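Long-range contact in oxidoreductase, NAD-binding (Acidithiobacillus ferrooxidans, PDB 7BVJ), which catalyses the NAD(+)-dependent oxidation of the glucosamine 3-hydroxyl of UDP-GlcNAc to a ketone on the route to the diamino sugar of lipid A: residues F134-F148 with S212-W226. Sequence-based numbering, arbitrary orientation.
With F8U ((2R,3R)-2,3-bis(oxidanyl)butane-1,4-disulfonic acid), chain F.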
loop_
_atom_site.group_PDB
_atom_site.type_symbol
_atom_site.label_atom_id
_atom_site.label_comp_id
_atom_site.label_asym_id
_atom_site.label_seq_id
_atom_site.Cartn_x
_atom_site.Cartn_y
_atom_site.Cartn_z
ATOM N N PHE A 134 -16.104 1.594 -14.368
ATOM C CA PHE A 134 -16.277 0.401 -15.186
ATOM C C PHE A 134 -16.916 -0.765 -14.441
ATOM O O PHE A 134 -17.254 -1.768 -15.070
ATOM C CB PHE A 134 -14.929 -0.036 -15.751
ATOM C CG PHE A 134 -14.399 0.886 -16.795
ATOM C CD1 PHE A 134 -15.257 1.740 -17.475
ATOM C CD2 PHE A 134 -13.059 0.907 -17.107
ATOM C CE1 PHE A 134 -14.785 2.595 -18.446
ATOM C CE2 PHE A 134 -12.579 1.774 -18.080
ATOM C CZ PHE A 134 -13.443 2.611 -18.751
ATOM N N GLY A 135 -17.128 -0.661 -13.145
ATOM C CA GLY A 135 -17.606 -1.805 -12.397
ATOM C C GLY A 135 -16.465 -2.728 -12.008
ATOM O O GLY A 135 -15.292 -2.509 -12.324
ATOM N N ALA A 136 -16.832 -3.780 -11.290
ATOM C CA ALA A 136 -15.865 -4.774 -10.864
ATOM C C ALA A 136 -15.264 -5.487 -12.072
ATOM O O ALA A 136 -16.009 -6.043 -12.896
ATOM C CB ALA A 136 -16.528 -5.796 -9.933
ATOM N N PRO A 137 -13.940 -5.502 -12.218
ATOM C CA PRO A 137 -13.336 -6.327 -13.270
ATOM C C PRO A 137 -13.679 -7.789 -13.065
ATOM O O PRO A 137 -13.918 -8.240 -11.943
ATOM C CB PRO A 137 -11.832 -6.090 -13.097
ATOM C CG PRO A 137 -11.685 -5.483 -11.735
ATOM C CD PRO A 137 -12.930 -4.724 -11.481
ATOM N N ARG A 138 -13.688 -8.528 -14.171
ATOM C CA ARG A 138 -13.926 -9.961 -14.123
ATOM C C ARG A 138 -12.634 -10.744 -13.955
ATOM O O ARG A 138 -12.646 -11.814 -13.334
ATOM C CB ARG A 138 -14.649 -10.424 -15.392
ATOM C CG ARG A 138 -15.788 -9.510 -15.830
ATOM C CD ARG A 138 -16.830 -9.397 -14.738
ATOM N NE ARG A 138 -18.149 -9.045 -15.246
ATOM C CZ ARG A 138 -19.224 -8.948 -14.475
ATOM N NH1 ARG A 138 -19.117 -9.165 -13.167
ATOM N NH2 ARG A 138 -20.400 -8.637 -15.003
ATOM N N TYR A 139 -11.521 -10.229 -14.481
ATOM C CA TYR A 139 -10.227 -10.888 -14.319
ATOM C C TYR A 139 -9.125 -9.848 -14.135
ATOM O O TYR A 139 -9.117 -8.828 -14.826
ATOM C CB TYR A 139 -9.949 -11.780 -15.540
ATOM C CG TYR A 139 -8.613 -12.494 -15.578
ATOM C CD1 TYR A 139 -8.239 -13.384 -14.583
ATOM C CD2 TYR A 139 -7.744 -12.301 -16.639
ATOM C CE1 TYR A 139 -7.015 -14.033 -14.627
ATOM C CE2 TYR A 139 -6.538 -12.937 -16.697
ATOM C CZ TYR A 139 -6.171 -13.811 -15.692
ATOM O OH TYR A 139 -4.953 -14.458 -15.779
ATOM N N LEU A 140 -8.198 -10.092 -13.196
ATOM C CA LEU A 140 -7.004 -9.255 -13.050
ATOM C C LEU A 140 -5.747 -10.129 -13.094
ATOM O O LEU A 140 -5.688 -11.184 -12.457
ATOM C CB LEU A 140 -6.985 -8.444 -11.740
ATOM C CG LEU A 140 -8.193 -7.709 -11.190
ATOM C CD1 LEU A 140 -9.066 -8.685 -10.424
ATOM C CD2 LEU A 140 -7.749 -6.585 -10.270
ATOM N N GLU A 141 -4.743 -9.665 -13.839
ATOM C CA GLU A 141 -3.473 -10.350 -14.027
ATOM C C GLU A 141 -2.378 -9.337 -13.720
ATOM O O GLU A 141 -2.300 -8.304 -14.384
ATOM C CB GLU A 141 -3.353 -10.838 -15.468
ATOM C CG GLU A 141 -2.700 -12.153 -15.658
ATOM C CD GLU A 141 -2.848 -12.652 -17.087
ATOM O OE1 GLU A 141 -2.573 -11.877 -18.032
ATOM O OE2 GLU A 141 -3.241 -13.822 -17.260
ATOM N N ALA A 142 -1.528 -9.611 -12.734
ATOM C CA ALA A 142 -0.554 -8.593 -12.343
ATOM C C ALA A 142 0.821 -9.202 -12.112
ATOM O O ALA A 142 0.949 -10.378 -11.746
ATOM C CB ALA A 142 -1.006 -7.803 -11.086
ATOM N N GLU A 143 1.849 -8.373 -12.343
ATOM C CA GLU A 143 3.248 -8.718 -12.083
ATOM C C GLU A 143 3.934 -7.594 -11.312
ATOM O O GLU A 143 3.907 -6.433 -11.739
ATOM C CB GLU A 143 4.021 -8.991 -13.383
ATOM C CG GLU A 143 3.407 -10.044 -14.273
ATOM C CD GLU A 143 3.926 -9.958 -15.689
ATOM O OE1 GLU A 143 4.971 -10.593 -15.983
ATOM O OE2 GLU A 143 3.292 -9.241 -16.497
ATOM N N ARG A 144 4.559 -7.941 -10.186
ATOM C CA ARG A 144 5.373 -7.004 -9.410
ATOM C C ARG A 144 6.729 -7.665 -9.173
ATOM O O ARG A 144 6.883 -8.479 -8.259
ATOM C CB ARG A 144 4.694 -6.636 -8.100
ATOM C CG ARG A 144 5.157 -5.330 -7.509
ATOM C CD ARG A 144 4.130 -4.800 -6.505
ATOM N NE ARG A 144 2.905 -4.323 -7.152
ATOM C CZ ARG A 144 2.688 -3.059 -7.520
ATOM N NH1 ARG A 144 3.623 -2.132 -7.313
ATOM N NH2 ARG A 144 1.536 -2.721 -8.093
ATOM N N LEU A 145 7.699 -7.305 -9.995
ATOM C CA LEU A 145 8.991 -7.961 -10.082
ATOM C C LEU A 145 10.063 -6.939 -9.752
ATOM O O LEU A 145 10.180 -5.917 -10.438
ATOM C CB LEU A 145 9.210 -8.529 -11.487
ATOM C CG LEU A 145 8.020 -9.155 -12.215
ATOM C CD1 LEU A 145 8.453 -9.726 -13.565
ATOM C CD2 LEU A 145 7.380 -10.258 -11.368
ATOM N N ALA A 146 10.844 -7.211 -8.707
ATOM C CA ALA A 146 11.888 -6.309 -8.257
ATOM C C ALA A 146 13.257 -6.970 -8.380
ATOM O O ALA A 146 13.400 -8.158 -8.078
ATOM C CB ALA A 146 11.651 -5.889 -6.805
ATOM N N PRO A 147 14.268 -6.245 -8.848
ATOM C CA PRO A 147 15.611 -6.825 -8.918
ATOM C C PRO A 147 16.160 -7.121 -7.532
ATOM O O PRO A 147 15.833 -6.456 -6.545
ATOM C CB PRO A 147 16.431 -5.732 -9.615
ATOM C CG PRO A 147 15.730 -4.468 -9.255
ATOM C CD PRO A 147 14.261 -4.819 -9.225
ATOM N N PHE A 148 17.009 -8.138 -7.462
ATOM C CA PHE A 148 17.629 -8.489 -6.192
ATOM C C PHE A 148 18.645 -7.421 -5.799
ATOM O O PHE A 148 19.547 -7.094 -6.577
ATOM C CB PHE A 148 18.284 -9.862 -6.283
ATOM C CG PHE A 148 18.420 -10.532 -4.961
ATOM C CD1 PHE A 148 17.298 -10.959 -4.274
ATOM C CD2 PHE A 148 19.661 -10.699 -4.382
ATOM C CE1 PHE A 148 17.411 -11.572 -3.036
ATOM C CE2 PHE A 148 19.787 -11.307 -3.147
ATOM C CZ PHE A 148 18.662 -11.741 -2.472
ATOM N N SER A 212 8.022 -11.107 -7.484
ATOM C CA SER A 212 9.385 -11.629 -7.446
ATOM C C SER A 212 10.349 -10.557 -6.937
ATOM O O SER A 212 10.184 -9.363 -7.219
ATOM C CB SER A 212 9.847 -12.111 -8.823
ATOM O OG SER A 212 11.208 -12.528 -8.768
ATOM N N ARG A 213 11.371 -11.007 -6.203
ATOM C CA ARG A 213 12.442 -10.144 -5.717
ATOM C C ARG A 213 13.797 -10.477 -6.332
ATOM O O ARG A 213 14.821 -9.980 -5.849
ATOM C CB ARG A 213 12.534 -10.209 -4.184
ATOM C CG ARG A 213 12.799 -11.581 -3.644
ATOM C CD ARG A 213 12.984 -11.586 -2.141
ATOM N NE ARG A 213 13.401 -12.906 -1.686
ATOM C CZ ARG A 213 13.344 -13.329 -0.429
ATOM N NH1 ARG A 213 12.897 -12.526 0.523
ATOM N NH2 ARG A 213 13.747 -14.560 -0.126
ATOM N N VAL A 214 13.837 -11.284 -7.388
ATOM C CA VAL A 214 15.106 -11.688 -7.985
ATOM C C VAL A 214 15.154 -11.488 -9.501
ATOM O O VAL A 214 15.855 -12.229 -10.197
ATOM C CB VAL A 214 15.404 -13.162 -7.647
ATOM C CG1 VAL A 214 15.658 -13.334 -6.164
ATOM C CG2 VAL A 214 14.250 -14.066 -8.117
ATOM N N VAL A 215 14.412 -10.523 -10.049
ATOM C CA VAL A 215 14.410 -10.383 -11.510
ATOM C C VAL A 215 15.609 -9.552 -11.960
ATOM O O VAL A 215 16.306 -8.947 -11.135
ATOM C CB VAL A 215 13.105 -9.759 -12.042
ATOM C CG1 VAL A 215 12.002 -10.804 -12.134
ATOM C CG2 VAL A 215 12.694 -8.585 -11.191
ATOM N N ARG A 216 15.856 -9.525 -13.275
ATOM C CA ARG A 216 16.884 -8.646 -13.830
ATOM C C ARG A 216 16.449 -7.185 -13.768
ATOM O O ARG A 216 17.074 -6.359 -13.085
ATOM C CB ARG A 216 17.192 -9.042 -15.277
ATOM C CG ARG A 216 17.750 -10.447 -15.466
ATOM C CD ARG A 216 18.846 -10.468 -16.529
ATOM N NE ARG A 216 20.002 -9.673 -16.116
ATOM C CZ ARG A 216 21.247 -9.891 -16.528
ATOM N NH1 ARG A 216 21.501 -10.881 -17.374
ATOM N NH2 ARG A 216 22.240 -9.117 -16.096
ATOM N N GLU A 217 15.368 -6.847 -14.467
ATOM C CA GLU A 217 14.894 -5.472 -14.487
ATOM C C GLU A 217 13.515 -5.367 -13.836
ATOM O O GLU A 217 12.713 -6.307 -13.903
ATOM C CB GLU A 217 14.829 -4.936 -15.925
ATOM C CG GLU A 217 13.713 -5.543 -16.774
ATOM C CD GLU A 217 14.083 -6.905 -17.348
ATOM O OE1 GLU A 217 14.018 -7.062 -18.589
ATOM O OE2 GLU A 217 14.441 -7.814 -16.559
ATOM N N PRO A 218 13.215 -4.233 -13.198
ATOM C CA PRO A 218 11.913 -4.080 -12.537
ATOM C C PRO A 218 10.758 -4.214 -13.525
ATOM O O PRO A 218 10.892 -3.941 -14.722
ATOM C CB PRO A 218 11.976 -2.664 -11.950
ATOM C CG PRO A 218 13.431 -2.295 -11.961
ATOM C CD PRO A 218 14.027 -3.011 -13.116
ATOM N N ALA A 219 9.616 -4.651 -13.006
ATOM C CA ALA A 219 8.397 -4.746 -13.805
ATOM C C ALA A 219 7.202 -4.627 -12.872
ATOM O O ALA A 219 7.080 -5.407 -11.924
ATOM C CB ALA A 219 8.347 -6.056 -14.586
ATOM N N ARG A 220 6.338 -3.646 -13.128
ATOM C CA ARG A 220 5.164 -3.357 -12.300
ATOM C C ARG A 220 4.005 -3.137 -13.263
ATOM O O ARG A 220 3.793 -2.008 -13.726
ATOM C CB ARG A 220 5.393 -2.125 -11.423
ATOM C CG ARG A 220 5.988 -2.393 -10.075
ATOM C CD ARG A 220 6.028 -1.125 -9.265
ATOM N NE ARG A 220 7.368 -0.842 -8.775
ATOM C CZ ARG A 220 7.693 0.228 -8.050
ATOM N NH1 ARG A 220 6.762 1.130 -7.739
ATOM N NH2 ARG A 220 8.949 0.398 -7.639
ATOM N N ARG A 221 3.268 -4.209 -13.559
ATOM C CA ARG A 221 2.230 -4.160 -14.575
ATOM C C ARG A 221 0.963 -4.842 -14.074
ATOM O O ARG A 221 1.008 -5.705 -13.187
ATOM C CB ARG A 221 2.734 -4.789 -15.872
ATOM C CG ARG A 221 3.915 -4.010 -16.476
ATOM C CD ARG A 221 4.282 -4.476 -17.876
ATOM N NE ARG A 221 4.344 -5.931 -17.983
ATOM C CZ ARG A 221 5.470 -6.638 -18.023
ATOM N NH1 ARG A 221 6.649 -6.026 -17.958
ATOM N NH2 ARG A 221 5.416 -7.962 -18.123
ATOM N N MET A 222 -0.175 -4.414 -14.630
ATOM C CA MET A 222 -1.470 -5.031 -14.343
ATOM C C MET A 222 -2.358 -4.947 -15.572
ATOM O O MET A 222 -2.631 -3.853 -16.079
ATOM C CB MET A 222 -2.181 -4.373 -13.158
ATOM C CG MET A 222 -3.531 -5.042 -12.815
ATOM S SD MET A 222 -4.368 -4.303 -11.386
ATOM C CE MET A 222 -3.485 -5.096 -10.059
ATOM N N ARG A 223 -2.828 -6.095 -16.035
ATOM C CA ARG A 223 -3.869 -6.157 -17.040
ATOM C C ARG A 223 -5.196 -6.489 -16.360
ATOM O O ARG A 223 -5.250 -7.279 -15.408
ATOM C CB ARG A 223 -3.499 -7.180 -18.118
ATOM C CG ARG A 223 -2.334 -6.677 -18.977
ATOM C CD ARG A 223 -1.703 -7.759 -19.852
ATOM N NE ARG A 223 -1.134 -8.864 -19.076
ATOM C CZ ARG A 223 0.048 -8.837 -18.454
ATOM N NH1 ARG A 223 0.827 -7.760 -18.494
ATOM N NH2 ARG A 223 0.449 -9.896 -17.784
ATOM N N ILE A 224 -6.257 -5.823 -16.811
ATOM C CA ILE A 224 -7.564 -5.872 -16.178
ATOM C C ILE A 224 -8.608 -6.108 -17.262
ATOM O O ILE A 224 -8.615 -5.412 -18.285
ATOM C CB ILE A 224 -7.852 -4.575 -15.408
ATOM C CG1 ILE A 224 -6.656 -4.195 -14.513
ATOM C CG2 ILE A 224 -9.123 -4.706 -14.629
ATOM C CD1 ILE A 224 -6.889 -2.957 -13.679
ATOM N N PHE A 225 -9.483 -7.087 -17.044
ATOM C CA PHE A 225 -10.474 -7.513 -18.022
ATOM C C PHE A 225 -11.872 -7.347 -17.441
ATOM O O PHE A 225 -12.211 -7.961 -16.416
ATOM C CB PHE A 225 -10.256 -8.973 -18.437
ATOM C CG PHE A 225 -8.909 -9.255 -19.052
ATOM C CD1 PHE A 225 -8.777 -9.421 -20.425
ATOM C CD2 PHE A 225 -7.773 -9.388 -18.252
ATOM C CE1 PHE A 225 -7.527 -9.689 -20.986
ATOM C CE2 PHE A 225 -6.530 -9.658 -18.811
ATOM C CZ PHE A 225 -6.412 -9.805 -20.178
ATOM N N TRP A 226 -12.675 -6.520 -18.107
ATOM C CA TRP A 226 -14.117 -6.457 -17.943
ATOM C C TRP A 226 -14.761 -7.154 -19.131
ATOM O O TRP A 226 -14.089 -7.575 -20.075
ATOM C CB TRP A 226 -14.611 -5.010 -17.845
ATOM C CG TRP A 226 -14.118 -4.230 -16.659
ATOM C CD1 TRP A 226 -14.780 -4.028 -15.479
ATOM C CD2 TRP A 226 -12.881 -3.519 -16.549
ATOM N NE1 TRP A 226 -14.023 -3.256 -14.640
ATOM C CE2 TRP A 226 -12.854 -2.924 -15.272
ATOM C CE3 TRP A 226 -11.782 -3.343 -17.401
ATOM C CZ2 TRP A 226 -11.776 -2.154 -14.827
ATOM C CZ3 TRP A 226 -10.727 -2.584 -16.968
ATOM C CH2 TRP A 226 -10.730 -1.981 -15.690
HETATM C C01 F8U F . 0.689 -9.808 -22.112
HETATM C C02 F8U F . 1.718 -9.067 -22.976
HETATM C C03 F8U F . 1.619 -7.549 -23.115
HETATM C C04 F8U F . 0.273 -6.903 -22.843
HETATM O O06 F8U F . 1.313 -4.530 -23.992
HETATM O O07 F8U F . -0.961 -4.623 -23.750
HETATM O O08 F8U F . 0.564 -4.439 -21.827
HETATM O O09 F8U F . 1.944 -7.242 -24.421
HETATM O O10 F8U F . 2.973 -9.261 -22.418
HETATM O O12 F8U F . -1.113 -11.438 -23.533
HETATM O O13 F8U F . -2.104 -10.015 -22.064
HETATM O O14 F8U F . -0.990 -8.993 -24.004
HETATM S S05 F8U F . 0.280 -5.091 -23.087
HETATM S S11 F8U F . -0.905 -10.075 -22.968
HETATM O O HOH W 1 9.559 -3.407 -9.260
HETATM O O HOH W 2 14.170 -7.030 -4.543
#
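Trp226 is gripped on three sides by the loop 134-137. Its NE1 donates to Gly135 O at 2.7 Å, with the oxygen near the indole plane but NE1 well above the carbonyl plane. Phe134 CB lies over one face of the pyrrole ring, 3.8 Å from its centroid, and Pro137 CA over the opposite face. The edge of the Phe134 ring points at the face of the Trp226 six-membered ring, planes at 76°. Next comes a classic beta bulge: Arg138 N and Tyr139 N both donate to Phe225 O, at 2.7 and 3.1 Å. Beyond it, strands 139-147 and 219-225 run antiparallel, with regular backbone pairs as far as Leu145 and Ala219.

Glu141, Glu143, Arg221 and Arg223 form a salt-bridge network on one face of this ladder. Glu143 OE2 bridges to Arg223 NH2 at 3.2 Å, in the guanidinium plane but from above the carboxylate plane; its salt bridge to Arg221 NH2, though shorter at 3.0 Å, is a bent, weak hydrogen bond (129° at the hydrogen). A bend at chi3 (-61°) turns the Arg223 guanidinium back toward strand 139-147, where NE makes a weak 3.5 Å salt bridge to Glu141 OE1. F8U C01 lies over a face of that guanidinium, and Tyr230 and Ser232 complete the ligand's site. On the other face, Ala142 CB packs against Met222 CE, beside helix 157-173.

At the far end, Ser212 N donates to Arg144 O and Ser212 O accepts from Ala146 N, a parallel pairing on the other edge of strand 139-147, placing that strand centrally in the mixed, largely antiparallel sheet of the Gfo/Idh/MocA C-terminal domain.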